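Local coordinates for protein fumarate lyase (Mesorhizobium sp., PDB 3C8T) that belongs to the fumarate lyase family, whose members are largely helical proteins that assemble as tetramers around a central helical bundle, at residues Gly119-Val130 with Phe329-Glu340; Asn298-Ala306 with Leu320-Gly328. All blocks are in the same frame, centred on the assembly; numbering follows the deposited sequence.

Helix 315-344 serves both contacts with successive parts of its length, Leu320-Gly328 in contact 2 and Phe329-Glu340 in contact 1, the two centres lying about 18 Å apart. Both are buried, and they differ in their surroundings. Contact 1 joins two nearly parallel helices far apart in the sequence, close to the centre of the chain and untouched by other subunits; a direct salt bridge runs beside its aliphatic seam. Contact 2 pairs consecutive helices of a hairpin-like turn, running roughly antiparallel next to two further subunits. It has no direct hydrogen bond across it, and ordered waters link its polar groups.

Contact 1: Gly119-Val130 with Phe329-Glu340; sequences GLALISRRIESV and FAVASGILYQAE
Two long helices of the helical bundle, 104-140 and 315-344, pack here with their N-to-C directions 23° apart and their axes 9.0 Å from each other at closest approach. Arg126 and Leu336 interlock as knobs into holes: Arg126 enters between Ser333, Leu336, Tyr337 and Glu340, while Leu336 sits among Ile123, Arg126, Ile127 and Val130. The two knobs touch at their bases, CB of Arg126 lying 3.7 Å from CB of Leu336. Beyond this the leucine forks, CD1 meeting Ile123 CD1 at 4.0 Å and CD2 reaching Ile127 CG1 and Val130 CG2. At the N-terminal end of the seam the Phe329 ring comes close to the backbone of the other helix, its CE1 3.5 Å from Gly119 C, and Ile123 CG1 also packs against it.

The Arg126 chain bends at chi2 (-144°), and its guanidinium meets two acceptors near its own plane. NE donates to Ser333 OG (3.1 Å), and NH1 makes a salt bridge with Glu340 OE2 (3.0 Å) on the syn side of the carboxylate. Tyr337 CB lies over one face of the guanidinium and Leu122 CD1 over the opposite one, both toward the rim. Asp14 is a further partner, forming a salt bridge with Arg126 NH2 and a hydrogen bond with Ser333 OG. The other carboxylate oxygen, Glu340 OE1, stands 3.0 Å from Ser129 OG and accepts from a water (2.7 Å) that in turn accepts from Arg125 NH1 and is hydrogen-bonded to Ser129 OG.

Held at its edge by Ser333 and Glu340, bridged at NH2 by Asp14 and flanked on both faces by carbon, the Arg126 guanidinium has little freedom to turn, and the two carboxylates probably stabilise its positive charge in this largely buried setting.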
loop_
_atom_site.group_PDB
_atom_site.type_symbol
_atom_site.label_atom_id
_atom_site.label_comp_id
_atom_site.label_asym_id
_atom_site.label_seq_id
_atom_site.Cartn_x
_atom_site.Cartn_y
_atom_site.Cartn_z
ATOM N N GLY A 119 -12.096 -8.532 -21.032
ATOM C CA GLY A 119 -10.807 -8.100 -20.456
ATOM C C GLY A 119 -9.810 -9.256 -20.310
ATOM O O GLY A 119 -8.637 -9.121 -20.621
ATOM N N LEU A 120 -10.279 -10.391 -19.825
ATOM C CA LEU A 120 -9.410 -11.525 -19.612
ATOM C C LEU A 120 -8.967 -12.170 -20.943
ATOM O O LEU A 120 -7.869 -12.724 -21.005
ATOM C CB LEU A 120 -10.071 -12.567 -18.683
ATOM C CG LEU A 120 -10.013 -12.284 -17.174
ATOM C CD1 LEU A 120 -10.799 -13.375 -16.474
ATOM C CD2 LEU A 120 -8.576 -12.256 -16.649
ATOM N N ALA A 121 -9.793 -12.091 -21.986
ATOM C CA ALA A 121 -9.377 -12.630 -23.299
ATOM C C ALA A 121 -8.274 -11.780 -23.900
ATOM O O ALA A 121 -7.336 -12.311 -24.520
ATOM C CB ALA A 121 -10.579 -12.785 -24.296
ATOM N N LEU A 122 -8.362 -10.471 -23.688
ATOM C CA LEU A 122 -7.327 -9.564 -24.153
ATOM C C LEU A 122 -6.031 -9.717 -23.331
ATOM O O LEU A 122 -4.928 -9.730 -23.891
ATOM C CB LEU A 122 -7.851 -8.115 -24.148
ATOM C CG LEU A 122 -6.841 -7.020 -24.485
ATOM C CD1 LEU A 122 -6.105 -7.319 -25.852
ATOM C CD2 LEU A 122 -7.579 -5.657 -24.525
ATOM N N ILE A 123 -6.151 -9.827 -22.010
ATOM C CA ILE A 123 -4.989 -10.150 -21.171
ATOM C C ILE A 123 -4.315 -11.470 -21.602
ATOM O O ILE A 123 -3.102 -11.535 -21.745
ATOM C CB ILE A 123 -5.376 -10.227 -19.661
ATOM C CG1 ILE A 123 -5.801 -8.846 -19.136
ATOM C CG2 ILE A 123 -4.242 -10.838 -18.844
ATOM C CD1 ILE A 123 -4.730 -7.739 -19.215
ATOM N N SER A 124 -5.109 -12.514 -21.816
ATOM C CA SER A 124 -4.566 -13.798 -22.221
ATOM C C SER A 124 -3.774 -13.704 -23.538
ATOM O O SER A 124 -2.677 -14.263 -23.667
ATOM C CB SER A 124 -5.706 -14.816 -22.319
ATOM O OG SER A 124 -5.237 -16.032 -22.861
ATOM N N ARG A 125 -4.347 -12.988 -24.509
ATOM C CA ARG A 125 -3.753 -12.714 -25.809
ATOM C C ARG A 125 -2.383 -11.996 -25.646
ATOM O O ARG A 125 -1.409 -12.321 -26.312
ATOM C CB ARG A 125 -4.746 -11.791 -26.527
ATOM C CG ARG A 125 -4.893 -11.940 -27.957
ATOM C CD ARG A 125 -4.389 -10.675 -28.638
ATOM N NE ARG A 125 -5.297 -9.523 -28.714
ATOM C CZ ARG A 125 -4.818 -8.291 -28.909
ATOM N NH1 ARG A 125 -3.508 -8.130 -29.036
ATOM N NH2 ARG A 125 -5.607 -7.235 -29.019
ATOM N N ARG A 126 -2.307 -11.017 -24.755
ATOM C CA ARG A 126 -1.050 -10.293 -24.551
ATOM C C ARG A 126 -0.001 -11.160 -23.816
ATOM O O ARG A 126 1.202 -11.117 -24.128
ATOM C CB ARG A 126 -1.282 -8.963 -23.836
ATOM C CG ARG A 126 -2.365 -8.090 -24.446
ATOM C CD ARG A 126 -1.923 -6.664 -24.302
ATOM N NE ARG A 126 -2.846 -5.691 -24.856
ATOM C CZ ARG A 126 -2.834 -5.262 -26.118
ATOM N NH1 ARG A 126 -1.974 -5.749 -26.993
ATOM N NH2 ARG A 126 -3.729 -4.374 -26.505
ATOM N N ILE A 127 -0.451 -11.959 -22.875
ATOM C CA ILE A 127 0.435 -12.908 -22.189
ATOM C C ILE A 127 0.995 -13.951 -23.191
ATOM O O ILE A 127 2.178 -14.276 -23.168
ATOM C CB ILE A 127 -0.283 -13.584 -20.990
ATOM C CG1 ILE A 127 -0.495 -12.592 -19.816
ATOM C CG2 ILE A 127 0.467 -14.885 -20.562
ATOM C CD1 ILE A 127 -1.153 -13.276 -18.521
ATOM N N GLU A 128 0.158 -14.448 -24.108
ATOM C CA GLU A 128 0.637 -15.334 -25.181
ATOM C C GLU A 128 1.653 -14.680 -26.158
ATOM O O GLU A 128 2.640 -15.321 -26.496
ATOM C CB GLU A 128 -0.540 -15.975 -25.938
ATOM C CG GLU A 128 -1.470 -16.793 -25.001
ATOM C CD GLU A 128 -0.706 -17.840 -24.139
ATOM O OE1 GLU A 128 -0.537 -17.655 -22.911
ATOM O OE2 GLU A 128 -0.259 -18.853 -24.712
ATOM N N SER A 129 1.437 -13.434 -26.598
ATOM C CA SER A 129 2.485 -12.729 -27.344
ATOM C C SER A 129 3.756 -12.532 -26.542
ATOM O O SER A 129 4.842 -12.657 -27.101
ATOM C CB SER A 129 2.043 -11.349 -27.847
ATOM O OG SER A 129 0.806 -11.444 -28.490
ATOM N N VAL A 130 3.633 -12.168 -25.260
ATOM C CA VAL A 130 4.815 -12.033 -24.379
ATOM C C VAL A 130 5.641 -13.345 -24.371
ATOM O O VAL A 130 6.863 -13.320 -24.628
ATOM C CB VAL A 130 4.493 -11.461 -22.934
ATOM C CG1 VAL A 130 5.725 -11.536 -21.995
ATOM C CG2 VAL A 130 4.076 -10.018 -23.048
ATOM N N PHE A 329 -7.178 -3.223 -15.164
ATOM C CA PHE A 329 -7.205 -3.866 -16.491
ATOM C C PHE A 329 -6.537 -3.053 -17.581
ATOM O O PHE A 329 -5.784 -3.600 -18.366
ATOM C CB PHE A 329 -8.638 -4.253 -16.941
ATOM C CG PHE A 329 -9.036 -5.687 -16.579
ATOM C CD1 PHE A 329 -8.650 -6.766 -17.379
ATOM C CD2 PHE A 329 -9.788 -5.950 -15.432
ATOM C CE1 PHE A 329 -9.030 -8.085 -17.057
ATOM C CE2 PHE A 329 -10.136 -7.262 -15.073
ATOM C CZ PHE A 329 -9.774 -8.332 -15.895
ATOM N N ALA A 330 -6.844 -1.763 -17.634
ATOM C CA ALA A 330 -6.308 -0.868 -18.632
ATOM C C ALA A 330 -4.787 -0.751 -18.547
ATOM O O ALA A 330 -4.085 -0.848 -19.570
ATOM C CB ALA A 330 -6.951 0.518 -18.488
ATOM N N VAL A 331 -4.284 -0.500 -17.337
ATOM C CA VAL A 331 -2.849 -0.370 -17.091
ATOM C C VAL A 331 -2.116 -1.718 -17.279
ATOM O O VAL A 331 -1.072 -1.776 -17.939
ATOM C CB VAL A 331 -2.585 0.182 -15.682
ATOM C CG1 VAL A 331 -1.063 0.184 -15.388
ATOM C CG2 VAL A 331 -3.206 1.581 -15.513
ATOM N N ALA A 332 -2.654 -2.807 -16.730
ATOM C CA ALA A 332 -1.966 -4.076 -16.948
ATOM C C ALA A 332 -1.882 -4.475 -18.427
ATOM O O ALA A 332 -0.885 -5.020 -18.867
ATOM C CB ALA A 332 -2.596 -5.222 -16.101
ATOM N N SER A 333 -2.942 -4.198 -19.175
ATOM C CA SER A 333 -2.973 -4.408 -20.606
ATOM C C SER A 333 -1.974 -3.543 -21.354
ATOM O O SER A 333 -1.347 -4.001 -22.314
ATOM C CB SER A 333 -4.391 -4.133 -21.147
ATOM O OG SER A 333 -4.588 -4.707 -22.443
ATOM N N GLY A 334 -1.839 -2.284 -20.947
ATOM C CA GLY A 334 -0.908 -1.380 -21.623
ATOM C C GLY A 334 0.538 -1.733 -21.407
ATOM O O GLY A 334 1.338 -1.679 -22.342
ATOM N N ILE A 335 0.902 -2.090 -20.181
ATOM C CA ILE A 335 2.295 -2.542 -19.916
ATOM C C ILE A 335 2.617 -3.927 -20.528
ATOM O O ILE A 335 3.756 -4.149 -20.998
ATOM C CB ILE A 335 2.741 -2.399 -18.397
ATOM C CG1 ILE A 335 2.018 -3.381 -17.484
ATOM C CG2 ILE A 335 2.520 -0.968 -17.904
ATOM C CD1 ILE A 335 2.399 -3.193 -16.046
ATOM N N LEU A 336 1.635 -4.845 -20.561
ATOM C CA LEU A 336 1.812 -6.059 -21.405
ATOM C C LEU A 336 2.033 -5.720 -22.856
ATOM O O LEU A 336 2.870 -6.341 -23.503
ATOM C CB LEU A 336 0.671 -7.058 -21.316
ATOM C CG LEU A 336 0.635 -7.907 -20.056
ATOM C CD1 LEU A 336 -0.821 -8.253 -19.809
ATOM C CD2 LEU A 336 1.574 -9.157 -20.103
ATOM N N TYR A 337 1.314 -4.733 -23.372
ATOM C CA TYR A 337 1.540 -4.338 -24.764
ATOM C C TYR A 337 2.945 -3.723 -24.971
ATOM O O TYR A 337 3.628 -3.994 -25.980
ATOM C CB TYR A 337 0.431 -3.422 -25.357
ATOM C CG TYR A 337 0.911 -2.934 -26.701
ATOM C CD1 TYR A 337 1.453 -1.647 -26.841
ATOM C CD2 TYR A 337 0.965 -3.817 -27.810
ATOM C CE1 TYR A 337 1.998 -1.220 -28.070
ATOM C CE2 TYR A 337 1.488 -3.399 -29.037
ATOM C CZ TYR A 337 2.008 -2.111 -29.157
ATOM O OH TYR A 337 2.554 -1.698 -30.344
ATOM N N GLN A 338 3.373 -2.900 -24.024
ATOM C CA GLN A 338 4.735 -2.331 -24.061
ATOM C C GLN A 338 5.789 -3.435 -24.051
ATOM O O GLN A 338 6.749 -3.364 -24.803
ATOM C CB GLN A 338 4.976 -1.362 -22.902
ATOM C CG GLN A 338 4.232 -0.048 -23.027
ATOM C CD GLN A 338 4.523 0.647 -24.360
ATOM O OE1 GLN A 338 5.665 0.737 -24.775
ATOM N NE2 GLN A 338 3.488 1.112 -25.029
ATOM N N ALA A 339 5.572 -4.473 -23.236
ATOM C CA ALA A 339 6.480 -5.652 -23.197
ATOM C C ALA A 339 6.482 -6.472 -24.489
ATOM O O ALA A 339 7.561 -6.857 -24.948
ATOM C CB ALA A 339 6.193 -6.525 -22.020
ATOM N N GLU A 340 5.301 -6.745 -25.057
ATOM C CA GLU A 340 5.180 -7.387 -26.401
ATOM C C GLU A 340 6.066 -6.658 -27.449
ATOM O O GLU A 340 6.804 -7.264 -28.194
ATOM C CB GLU A 340 3.731 -7.329 -26.957
ATOM C CG GLU A 340 2.680 -8.255 -26.379
ATOM C CD GLU A 340 1.295 -7.996 -27.001
ATOM O OE1 GLU A 340 1.062 -8.451 -28.148
ATOM O OE2 GLU A 340 0.433 -7.353 -26.352
HETATM O O HOH W 1 -1.345 -9.614 -28.236
#

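Contact 2: Asn298-Ala306 with Leu320-Gly328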
loop_
_atom_site.group_PDB
_atom_site.type_symbol
_atom_site.label_atom_id
_atom_site.label_comp_id
_atom_site.label_asym_id
_atom_site.label_seq_id
_atom_site.Cartn_x
_atom_site.Cartn_y
_atom_site.Cartn_z
ATOM N N ASN A 298 -1.185 -0.967 -6.628
ATOM C CA ASN A 298 -2.123 -0.120 -5.868
ATOM C C ASN A 298 -3.577 -0.513 -6.135
ATOM O O ASN A 298 -4.380 -0.535 -5.221
ATOM C CB ASN A 298 -1.950 1.347 -6.251
ATOM C CG ASN A 298 -0.758 1.999 -5.569
ATOM O OD1 ASN A 298 -0.024 1.374 -4.755
ATOM N ND2 ASN A 298 -0.554 3.269 -5.889
ATOM N N HIS A 299 -3.925 -0.810 -7.388
ATOM C CA HIS A 299 -5.305 -1.299 -7.636
ATOM C C HIS A 299 -5.577 -2.633 -6.891
ATOM O O HIS A 299 -6.690 -2.862 -6.450
ATOM C CB HIS A 299 -5.648 -1.353 -9.136
ATOM C CG HIS A 299 -5.591 -0.000 -9.808
ATOM N ND1 HIS A 299 -6.339 1.080 -9.377
ATOM C CD2 HIS A 299 -4.854 0.449 -10.853
ATOM C CE1 HIS A 299 -6.068 2.132 -10.135
ATOM N NE2 HIS A 299 -5.167 1.776 -11.034
ATOM N N ALA A 300 -4.570 -3.496 -6.744
ATOM C CA ALA A 300 -4.776 -4.769 -5.990
ATOM C C ALA A 300 -5.009 -4.484 -4.508
ATOM O O ALA A 300 -5.924 -5.023 -3.901
ATOM C CB ALA A 300 -3.599 -5.780 -6.199
ATOM N N THR A 301 -4.183 -3.619 -3.943
ATOM C CA THR A 301 -4.379 -3.088 -2.592
ATOM C C THR A 301 -5.800 -2.578 -2.339
ATOM O O THR A 301 -6.417 -2.997 -1.359
ATOM C CB THR A 301 -3.328 -2.017 -2.303
ATOM O OG1 THR A 301 -2.049 -2.605 -2.549
ATOM C CG2 THR A 301 -3.361 -1.562 -0.836
ATOM N N SER A 302 -6.328 -1.727 -3.232
ATOM C CA SER A 302 -7.725 -1.259 -3.137
ATOM C C SER A 302 -8.733 -2.389 -3.135
ATOM O O SER A 302 -9.734 -2.305 -2.450
ATOM C CB SER A 302 -8.116 -0.333 -4.308
ATOM O OG SER A 302 -7.410 0.884 -4.332
ATOM N N MET A 303 -8.495 -3.424 -3.935
ATOM C CA MET A 303 -9.419 -4.568 -3.966
ATOM C C MET A 303 -9.434 -5.341 -2.637
ATOM O O MET A 303 -10.474 -5.780 -2.192
ATOM C CB MET A 303 -9.173 -5.508 -5.189
ATOM C CG MET A 303 -9.727 -4.934 -6.520
ATOM S SD MET A 303 -11.512 -4.477 -6.533
ATOM C CE MET A 303 -12.256 -5.986 -5.982
ATOM N N LEU A 304 -8.282 -5.474 -2.000
ATOM C CA LEU A 304 -8.237 -6.074 -0.663
ATOM C C LEU A 304 -9.017 -5.247 0.360
ATOM O O LEU A 304 -9.660 -5.805 1.231
ATOM C CB LEU A 304 -6.770 -6.316 -0.228
ATOM C CG LEU A 304 -6.044 -7.393 -1.086
ATOM C CD1 LEU A 304 -4.569 -7.435 -0.816
ATOM C CD2 LEU A 304 -6.648 -8.765 -0.885
ATOM N N ASP A 305 -8.986 -3.922 0.231
ATOM C CA ASP A 305 -9.831 -3.047 1.035
ATOM C C ASP A 305 -11.331 -3.205 0.700
ATOM O O ASP A 305 -12.166 -3.257 1.588
ATOM C CB ASP A 305 -9.409 -1.570 0.902
ATOM C CG ASP A 305 -7.992 -1.284 1.464
ATOM O OD1 ASP A 305 -7.619 -1.847 2.518
ATOM O OD2 ASP A 305 -7.238 -0.464 0.859
ATOM N N ALA A 306 -11.659 -3.290 -0.585
ATOM C CA ALA A 306 -13.035 -3.415 -1.053
ATOM C C ALA A 306 -13.726 -4.707 -0.584
ATOM O O ALA A 306 -14.972 -4.784 -0.549
ATOM C CB ALA A 306 -13.081 -3.324 -2.609
ATOM N N LEU A 320 -14.921 1.428 -4.461
ATOM C CA LEU A 320 -13.506 1.150 -4.682
ATOM C C LEU A 320 -13.198 0.251 -5.869
ATOM O O LEU A 320 -12.191 0.470 -6.533
ATOM C CB LEU A 320 -12.835 0.610 -3.411
ATOM C CG LEU A 320 -12.418 1.559 -2.283
ATOM C CD1 LEU A 320 -11.721 0.686 -1.216
ATOM C CD2 LEU A 320 -11.437 2.655 -2.883
ATOM N N GLU A 321 -14.053 -0.750 -6.139
ATOM C CA GLU A 321 -13.964 -1.578 -7.358
ATOM C C GLU A 321 -14.053 -0.804 -8.662
ATOM O O GLU A 321 -13.501 -1.252 -9.673
ATOM C CB GLU A 321 -15.052 -2.677 -7.369
ATOM C CG GLU A 321 -15.202 -3.332 -6.001
ATOM C CD GLU A 321 -15.919 -4.686 -6.034
ATOM O OE1 GLU A 321 -16.412 -5.086 -7.108
ATOM O OE2 GLU A 321 -15.961 -5.358 -4.979
ATOM N N TRP A 322 -14.770 0.326 -8.634
ATOM C CA TRP A 322 -15.104 1.117 -9.821
ATOM C C TRP A 322 -13.904 1.786 -10.449
ATOM O O TRP A 322 -13.979 2.194 -11.596
ATOM C CB TRP A 322 -16.172 2.197 -9.511
ATOM C CG TRP A 322 -17.556 1.672 -9.108
ATOM C CD1 TRP A 322 -18.010 0.390 -9.209
ATOM C CD2 TRP A 322 -18.663 2.446 -8.601
ATOM N NE1 TRP A 322 -19.325 0.312 -8.761
ATOM C CE2 TRP A 322 -19.740 1.557 -8.384
ATOM C CE3 TRP A 322 -18.837 3.799 -8.288
ATOM C CZ2 TRP A 322 -20.994 1.982 -7.881
ATOM C CZ3 TRP A 322 -20.077 4.222 -7.782
ATOM C CH2 TRP A 322 -21.133 3.308 -7.587
ATOM N N SER A 323 -12.831 1.966 -9.685
ATOM C CA SER A 323 -11.539 2.380 -10.248
ATOM C C SER A 323 -10.625 1.152 -10.364
ATOM O O SER A 323 -9.986 0.909 -11.405
ATOM C CB SER A 323 -10.884 3.466 -9.380
ATOM O OG SER A 323 -10.344 2.930 -8.179
ATOM N N ALA A 324 -10.605 0.326 -9.323
ATOM C CA ALA A 324 -9.585 -0.717 -9.272
ATOM C C ALA A 324 -9.725 -1.740 -10.443
ATOM O O ALA A 324 -8.699 -2.146 -11.061
ATOM C CB ALA A 324 -9.536 -1.377 -7.887
ATOM N N VAL A 325 -10.968 -2.131 -10.765
ATOM C CA VAL A 325 -11.183 -3.078 -11.888
ATOM C C VAL A 325 -10.871 -2.476 -13.263
ATOM O O VAL A 325 -9.961 -2.966 -13.958
ATOM C CB VAL A 325 -12.605 -3.787 -11.840
ATOM C CG1 VAL A 325 -12.858 -4.692 -13.077
ATOM C CG2 VAL A 325 -12.735 -4.598 -10.534
ATOM N N PRO A 326 -11.606 -1.420 -13.685
ATOM C CA PRO A 326 -11.291 -0.973 -15.039
ATOM C C PRO A 326 -9.880 -0.454 -15.222
ATOM O O PRO A 326 -9.281 -0.676 -16.308
ATOM C CB PRO A 326 -12.297 0.156 -15.312
ATOM C CG PRO A 326 -12.816 0.557 -13.977
ATOM C CD PRO A 326 -12.715 -0.653 -13.094
ATOM N N GLU A 327 -9.357 0.253 -14.210
ATOM C CA GLU A 327 -8.008 0.801 -14.331
ATOM C C GLU A 327 -6.916 -0.266 -14.152
ATOM O O GLU A 327 -5.928 -0.247 -14.853
ATOM C CB GLU A 327 -7.812 1.958 -13.345
ATOM C CG GLU A 327 -8.729 3.141 -13.627
ATOM C CD GLU A 327 -8.650 4.221 -12.537
ATOM O OE1 GLU A 327 -7.525 4.473 -12.014
ATOM O OE2 GLU A 327 -9.705 4.837 -12.213
ATOM N N GLY A 328 -7.083 -1.196 -13.210
ATOM C CA GLY A 328 -6.157 -2.364 -13.117
ATOM C C GLY A 328 -6.038 -3.035 -14.480
ATOM O O GLY A 328 -4.925 -3.354 -14.920
HETATM O O HOH W 2 -4.952 4.012 -12.615
HETATM O O HOH W 3 -7.850 1.717 -7.001
HETATM O O HOH W 4 -16.601 -4.215 -2.599
#
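His299 enters as a knob among Ser323, Ala324, Glu327 and Gly328, placed there by a chi1 of -62° that sets CG beside its own backbone N. Gly328 N lies over one face of the imidazole, 3.6 Å from CD2. The Glu327 carboxylate stands nearly perpendicular to the ring (82°), with OE1 3.3 Å from His299 CE1.

Van der Waals contacts continue along the seam. Ala324 CB packs against Met303 CG at 3.8 Å. Bent at chi2 and chi3, Met303 folds SD and CE against Glu321, with Met303 CE 3.9 Å from Glu321 CD. Farther along, Ala306 CB meets Leu320 CB at 4.0 Å, and Leu320 CD1 rests on Asp305 CB.

These segments form the two arms of a helical hairpin, the end of helix 284-306 and the early part of helix 315-344, running at 145° to each other; the second arm is kinked near Ser323 and Pro326.

Polar groups are joined through water. One water, in the plane of the imidazole, links His299 NE2 (2.7 Å) to Glu327 OE1; another, also in that plane, bonds to His299 ND1, Ser302 OG and Ser323 OG. A third donates to Ala306 O and to Glu321 OE2, whose partner oxygen OE1 forms a salt bridge with Arg228. The Asp305 carboxylate instead makes salt bridges with Arg297 of the second subunit and Arg297 of the third.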